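Local coordinates for pyridine nucleotide-disulfide oxidoreductase-like protein (Myceliophthora thermophila, PDB 5MQ6) that acts as an FAD- and NADPH-dependent Baeyer-Villiger monooxygenase, inserting one oxygen atom beside the carbonyl of ketones, polycyclic ones in particular, to give esters or lactones, at residues A[153-157]-A[158-162]; A[561-564]-A[565-569]; A[644-648]-A[649-653]. One frame throughout, in Å; residues are numbered along the deposited sequence.

Interaction 1: residues A[153-157]-A[158-162]; sequences KYAAG and PELLE
The start of helix 157-170, in the region related to the pyridine nucleotide-disulphide oxidoreductases, is built from A156 at the N-cap position and the residues that follow it. L160 N donates to A156 O at 3.1 Å, approaching in the carbonyl plane. One step on, L161 N meets G157 O at 2.8 Å in a straighter bond, with an N-H...O angle of 163°. L160 N also lies 2.8 Å from G157 O, but the poor angle makes that bond weak. P158 occupies the first turn, where the helix needs no backbone N-H from it, and its CD rests 4.1 Å from A156 CB.

The side chains fold back over the incoming loop. With CG of L160 set beside its own backbone N (chi1 -70°), the two methyls lie along one side of A155: CD2 touches A155 CB at 3.7 Å, while CD1 lies 3.7 Å from A155 O. E159 reaches the same alanine with an extended chain, placing OE1 3.7 Å from A155 CB; its other oxygen, OE2, accepts from Y148 OH and K151 N, which fixes the carboxylate.

A155 also packs on C132, an FAD-binding residue, and pairs with it through the backbone. The L160 side chain lies near FAD-binding Y139, so this first turn of helix 157-170 joins the loop after helix 143-146 to the surroundings of the flavin cofactor.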
# COMPACT_ATOMS: atom_id res chain seq x y z
N LYS A 153 2.30 18.88 9.69
CA LYS A 153 1.31 17.86 10.04
C LYS A 153 1.29 16.65 9.08
O LYS A 153 1.05 15.59 9.52
CB LYS A 153 -0.12 18.39 10.17
CG LYS A 153 -1.03 17.34 10.83
CD LYS A 153 -1.98 17.93 11.85
CE LYS A 153 -3.04 16.99 12.38
NZ LYS A 153 -2.76 16.60 13.82
N TYR A 154 1.50 16.89 7.80
CA TYR A 154 1.58 15.94 6.73
C TYR A 154 2.94 16.18 6.05
O TYR A 154 3.26 17.29 5.57
CB TYR A 154 0.43 16.14 5.77
CG TYR A 154 -0.88 16.04 6.54
CD1 TYR A 154 -1.30 14.78 7.11
CD2 TYR A 154 -1.63 17.17 6.83
CE1 TYR A 154 -2.42 14.68 7.90
CE2 TYR A 154 -2.74 17.07 7.67
CZ TYR A 154 -3.15 15.84 8.16
OH TYR A 154 -4.24 15.75 8.95
N ALA A 155 3.72 15.12 5.97
CA ALA A 155 5.03 15.16 5.32
C ALA A 155 4.98 15.12 3.82
O ALA A 155 4.25 14.32 3.22
CB ALA A 155 5.91 13.98 5.84
N ALA A 156 5.84 15.92 3.19
CA ALA A 156 6.06 15.85 1.73
C ALA A 156 7.11 14.72 1.37
O ALA A 156 7.86 14.28 2.23
CB ALA A 156 6.51 17.19 1.18
N GLY A 157 7.07 14.25 0.13
CA GLY A 157 7.95 13.23 -0.38
C GLY A 157 9.36 13.37 0.10
O GLY A 157 9.90 12.44 0.72
N PRO A 158 10.00 14.52 -0.19
CA PRO A 158 11.39 14.73 0.15
C PRO A 158 11.71 14.54 1.59
O PRO A 158 12.74 13.96 1.90
CB PRO A 158 11.63 16.18 -0.26
CG PRO A 158 10.77 16.29 -1.51
CD PRO A 158 9.51 15.57 -1.12
N GLU A 159 10.86 15.03 2.48
CA GLU A 159 11.07 14.80 3.88
C GLU A 159 10.97 13.28 4.22
O GLU A 159 11.68 12.77 5.12
CB GLU A 159 10.05 15.59 4.64
CG GLU A 159 10.17 15.41 6.10
CD GLU A 159 9.32 16.35 6.90
OE1 GLU A 159 8.27 16.73 6.34
OE2 GLU A 159 9.71 16.63 8.10
N LEU A 160 10.10 12.59 3.50
CA LEU A 160 9.88 11.17 3.71
C LEU A 160 11.03 10.32 3.25
O LEU A 160 11.44 9.37 3.95
CB LEU A 160 8.57 10.66 3.07
CG LEU A 160 7.39 11.23 3.85
CD1 LEU A 160 6.11 11.18 3.06
CD2 LEU A 160 7.20 10.62 5.15
N LEU A 161 11.54 10.67 2.10
CA LEU A 161 12.71 10.02 1.57
C LEU A 161 13.98 10.30 2.45
O LEU A 161 14.76 9.35 2.81
CB LEU A 161 12.88 10.43 0.13
CG LEU A 161 14.13 9.97 -0.60
CD1 LEU A 161 14.08 8.45 -0.67
CD2 LEU A 161 14.12 10.46 -2.06
N GLU A 162 14.14 11.55 2.85
CA GLU A 162 15.26 11.89 3.68
C GLU A 162 15.21 11.08 5.03
O GLU A 162 16.23 10.67 5.55
CB GLU A 162 15.33 13.41 3.88
CG GLU A 162 16.20 13.89 5.04
CD GLU A 162 16.03 15.40 5.29
OE1 GLU A 162 15.45 15.84 6.32
OE2 GLU A 162 16.43 16.17 4.43

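Interaction 2: residues A[561-564]-A[565-569]; sequences DRVD and GDALV
V563 and D564 meet G565 and A567 round a turn in which the flat groups are peptides and carboxylates, with no aromatic ring among them. V563 CG2 lies over one face of the G565-D566 peptide, 3.5 Å from G565 O and almost straight above it. The carboxylate of E560 takes the N-H of D566 on one oxygen and that of A567 on the other, which holds the start of the strand against the last turn of the helix.

The apolar part of the contact is a single methyl pair. CG1 of V563 sits beside the backbone N (chi1 -55°), leaving CG2 wedged between that N and the carbonyl carbon; from there it touches A567 CB at 3.6 Å. A water 2.8 Å from V563 O and 2.6 Å from G565 O can donate to either carbonyl and bridges the two.

The backbone forms a Schellman motif. D564, at positive phi (50°), is its C-prime residue: D564 N bonds to D561 O at 3.2 Å, and G565 N returns to E560 O, so the helix stops and the chain swings away. G565 follows, again with positive phi.

The short turn 563-566 thus links helix 541-562 to strand 567-571. D566 is anchored by a salt bridge to R654, near the C terminus. Beyond it, A567 and V569 lie on A559 of the same helix and on Y218 of strand 218-221, while V563 also packs on I651 of strand 649-653.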
# COMPACT_ATOMS: atom_id res chain seq x y z
N ASP A 561 17.18 -17.77 20.62
CA ASP A 561 17.59 -17.90 22.00
C ASP A 561 17.35 -19.35 22.49
O ASP A 561 18.18 -19.92 23.17
CB ASP A 561 16.85 -16.98 22.90
CG ASP A 561 17.31 -15.52 22.84
OD1 ASP A 561 18.42 -15.18 22.38
OD2 ASP A 561 16.51 -14.68 23.32
N ARG A 562 16.24 -19.93 22.14
CA ARG A 562 15.97 -21.30 22.55
C ARG A 562 16.95 -22.34 22.04
O ARG A 562 17.28 -23.25 22.80
CB ARG A 562 14.55 -21.68 22.23
CG ARG A 562 13.55 -21.08 23.21
CD ARG A 562 12.14 -21.42 22.86
NE ARG A 562 11.91 -22.87 22.71
CZ ARG A 562 10.74 -23.39 22.42
NH1 ARG A 562 9.68 -22.64 22.21
NH2 ARG A 562 10.62 -24.67 22.32
N VAL A 563 17.44 -22.21 20.79
CA VAL A 563 18.49 -23.15 20.29
C VAL A 563 19.93 -22.69 20.48
O VAL A 563 20.90 -23.30 19.95
CB VAL A 563 18.23 -23.40 18.81
CG1 VAL A 563 16.81 -23.90 18.60
CG2 VAL A 563 18.53 -22.15 17.94
N ASP A 564 20.11 -21.60 21.20
CA ASP A 564 21.41 -20.93 21.32
C ASP A 564 22.11 -20.64 19.96
O ASP A 564 23.30 -20.96 19.74
CB ASP A 564 22.36 -21.72 22.24
CG ASP A 564 23.56 -20.95 22.60
OD1 ASP A 564 23.58 -19.68 22.59
OD2 ASP A 564 24.55 -21.61 22.88
N GLY A 565 21.37 -19.96 19.13
CA GLY A 565 21.84 -19.44 17.83
C GLY A 565 21.60 -20.50 16.74
O GLY A 565 21.89 -21.71 16.91
N ASP A 566 21.09 -20.00 15.60
CA ASP A 566 20.96 -20.77 14.38
C ASP A 566 19.81 -21.71 14.39
O ASP A 566 19.96 -22.94 14.28
CB ASP A 566 22.30 -21.41 13.94
CG ASP A 566 22.35 -21.71 12.45
OD1 ASP A 566 21.44 -21.38 11.63
OD2 ASP A 566 23.38 -22.32 12.08
N ALA A 567 18.63 -21.10 14.38
CA ALA A 567 17.35 -21.83 14.35
C ALA A 567 16.78 -22.10 13.02
O ALA A 567 16.92 -21.30 12.03
CB ALA A 567 16.33 -21.13 15.25
N LEU A 568 16.05 -23.21 13.01
CA LEU A 568 15.16 -23.52 11.95
C LEU A 568 13.77 -23.45 12.53
O LEU A 568 13.45 -24.26 13.39
CB LEU A 568 15.51 -24.92 11.42
CG LEU A 568 14.68 -25.36 10.22
CD1 LEU A 568 14.99 -24.48 9.01
CD2 LEU A 568 14.92 -26.81 9.91
N VAL A 569 12.92 -22.56 11.98
CA VAL A 569 11.66 -22.22 12.54
C VAL A 569 10.62 -22.39 11.49
O VAL A 569 10.66 -21.69 10.47
CB VAL A 569 11.63 -20.71 12.89
CG1 VAL A 569 10.31 -20.38 13.55
CG2 VAL A 569 12.74 -20.38 13.82
O HOH W 1 21.41 -24.22 17.32

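Interaction 3: residues A[644-648]-A[649-653]; sequences GSLKG and FDISS
L646 and F649 each turn CG beside the backbone N, anti to the carbonyl carbon (chi1 -67° and -76°), and I651 directs its CG1 branch in the same way. L646 CD1 consequently meets I651 CD1 at 3.7 Å, the two side chains crossing at about a right angle. The F649 ring presents an edge to the turn: its CD2 lies 3.7 Å from L646 O, which is in the ring plane, and 4.1 Å from L646 CB.

That carbonyl oxygen is also gripped by the backbone. F649 N donates to L646 O at 2.9 Å, tilted from the carbonyl plane, and a water 2.7 Å from L646 O and 2.8 Å from F649 O is placed to donate to either. G648 carries the positive phi (84°) of the third turn position.

L646 is buried against V555, T558 and A559 of helix 541-562, and F649 packs on L516 and C520 and on V569 and V571 of strand 567-571. The bond from F649 back to L646 closes a type II beta turn, which here leads the chain straight into strand 649-653.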
# COMPACT_ATOMS: atom_id res chain seq x y z
N GLY A 644 7.47 -17.53 25.48
CA GLY A 644 8.51 -18.14 24.68
C GLY A 644 8.15 -19.49 24.12
O GLY A 644 9.04 -20.12 23.45
N SER A 645 6.90 -19.98 24.33
CA SER A 645 6.54 -21.33 23.85
C SER A 645 6.45 -21.44 22.32
O SER A 645 6.60 -22.51 21.76
CB SER A 645 5.25 -21.84 24.50
OG SER A 645 4.15 -20.98 24.23
N LEU A 646 6.12 -20.34 21.64
CA LEU A 646 5.98 -20.35 20.21
C LEU A 646 5.06 -21.46 19.73
O LEU A 646 5.38 -22.29 18.87
CB LEU A 646 7.33 -20.40 19.55
CG LEU A 646 8.25 -19.20 19.67
CD1 LEU A 646 9.53 -19.50 18.83
CD2 LEU A 646 7.71 -17.84 19.26
N LYS A 647 3.90 -21.47 20.31
CA LYS A 647 2.96 -22.57 20.14
C LYS A 647 2.64 -22.71 18.68
O LYS A 647 2.37 -21.71 18.04
CB LYS A 647 1.67 -22.29 20.93
CG LYS A 647 0.69 -23.44 20.73
CD LYS A 647 -0.59 -23.35 21.61
CE LYS A 647 -1.56 -24.50 21.33
NZ LYS A 647 -2.99 -24.08 21.60
N GLY A 648 2.61 -23.95 18.17
CA GLY A 648 2.43 -24.12 16.75
C GLY A 648 3.68 -24.01 15.84
O GLY A 648 3.61 -24.31 14.65
N PHE A 649 4.86 -23.64 16.38
CA PHE A 649 6.09 -23.73 15.57
C PHE A 649 6.91 -24.97 15.90
O PHE A 649 7.08 -25.36 17.04
CB PHE A 649 6.99 -22.52 15.79
CG PHE A 649 6.55 -21.27 15.12
CD1 PHE A 649 6.90 -21.01 13.79
CD2 PHE A 649 5.81 -20.35 15.79
CE1 PHE A 649 6.48 -19.82 13.17
CE2 PHE A 649 5.36 -19.15 15.17
CZ PHE A 649 5.72 -18.89 13.84
N ASP A 650 7.42 -25.60 14.86
CA ASP A 650 8.46 -26.59 14.98
C ASP A 650 9.78 -25.79 15.06
O ASP A 650 10.12 -25.04 14.13
CB ASP A 650 8.38 -27.49 13.76
CG ASP A 650 9.37 -28.69 13.81
OD1 ASP A 650 10.59 -28.55 14.25
OD2 ASP A 650 8.91 -29.76 13.35
N ILE A 651 10.51 -25.94 16.15
CA ILE A 651 11.80 -25.24 16.39
C ILE A 651 12.85 -26.35 16.46
O ILE A 651 12.63 -27.38 17.09
CB ILE A 651 11.79 -24.56 17.78
CG1 ILE A 651 10.70 -23.52 17.91
CG2 ILE A 651 13.07 -23.91 18.13
CD1 ILE A 651 10.76 -22.38 16.93
N SER A 652 13.99 -26.11 15.89
CA SER A 652 15.10 -27.07 15.91
C SER A 652 16.33 -26.31 15.51
O SER A 652 16.27 -25.11 15.20
CB SER A 652 14.87 -28.23 14.97
OG SER A 652 14.85 -27.75 13.63
N SER A 653 17.48 -26.97 15.55
CA SER A 653 18.71 -26.32 15.18
C SER A 653 18.83 -26.42 13.68
O SER A 653 18.66 -27.49 13.15
CB SER A 653 19.87 -27.01 15.75
OG SER A 653 20.96 -26.21 15.44
O HOH W 2 6.95 -24.31 19.63

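In the fold
From the N terminus, interaction 1 comes first, closing the turn by which the loop after helix 143-146 enters helix 157-170 near the flavin. Interaction 2 follows much later, where helix 541-562 gives way to strand 567-571, and interaction 3 comes after helix 630-641, at the entry to strand 649-653. All three are local and in series; none nests or crosses. Interaction 1 stands apart, with centres about 39 and 40 Å from the other two. Interactions 2 and 3 touch: their strands form a two-stranded antiparallel sheet, with L568 N 2.9 Å from S652 O, and R562 NH1 reaches G644 O, tying the C-terminal segment to the end of helix 541-562.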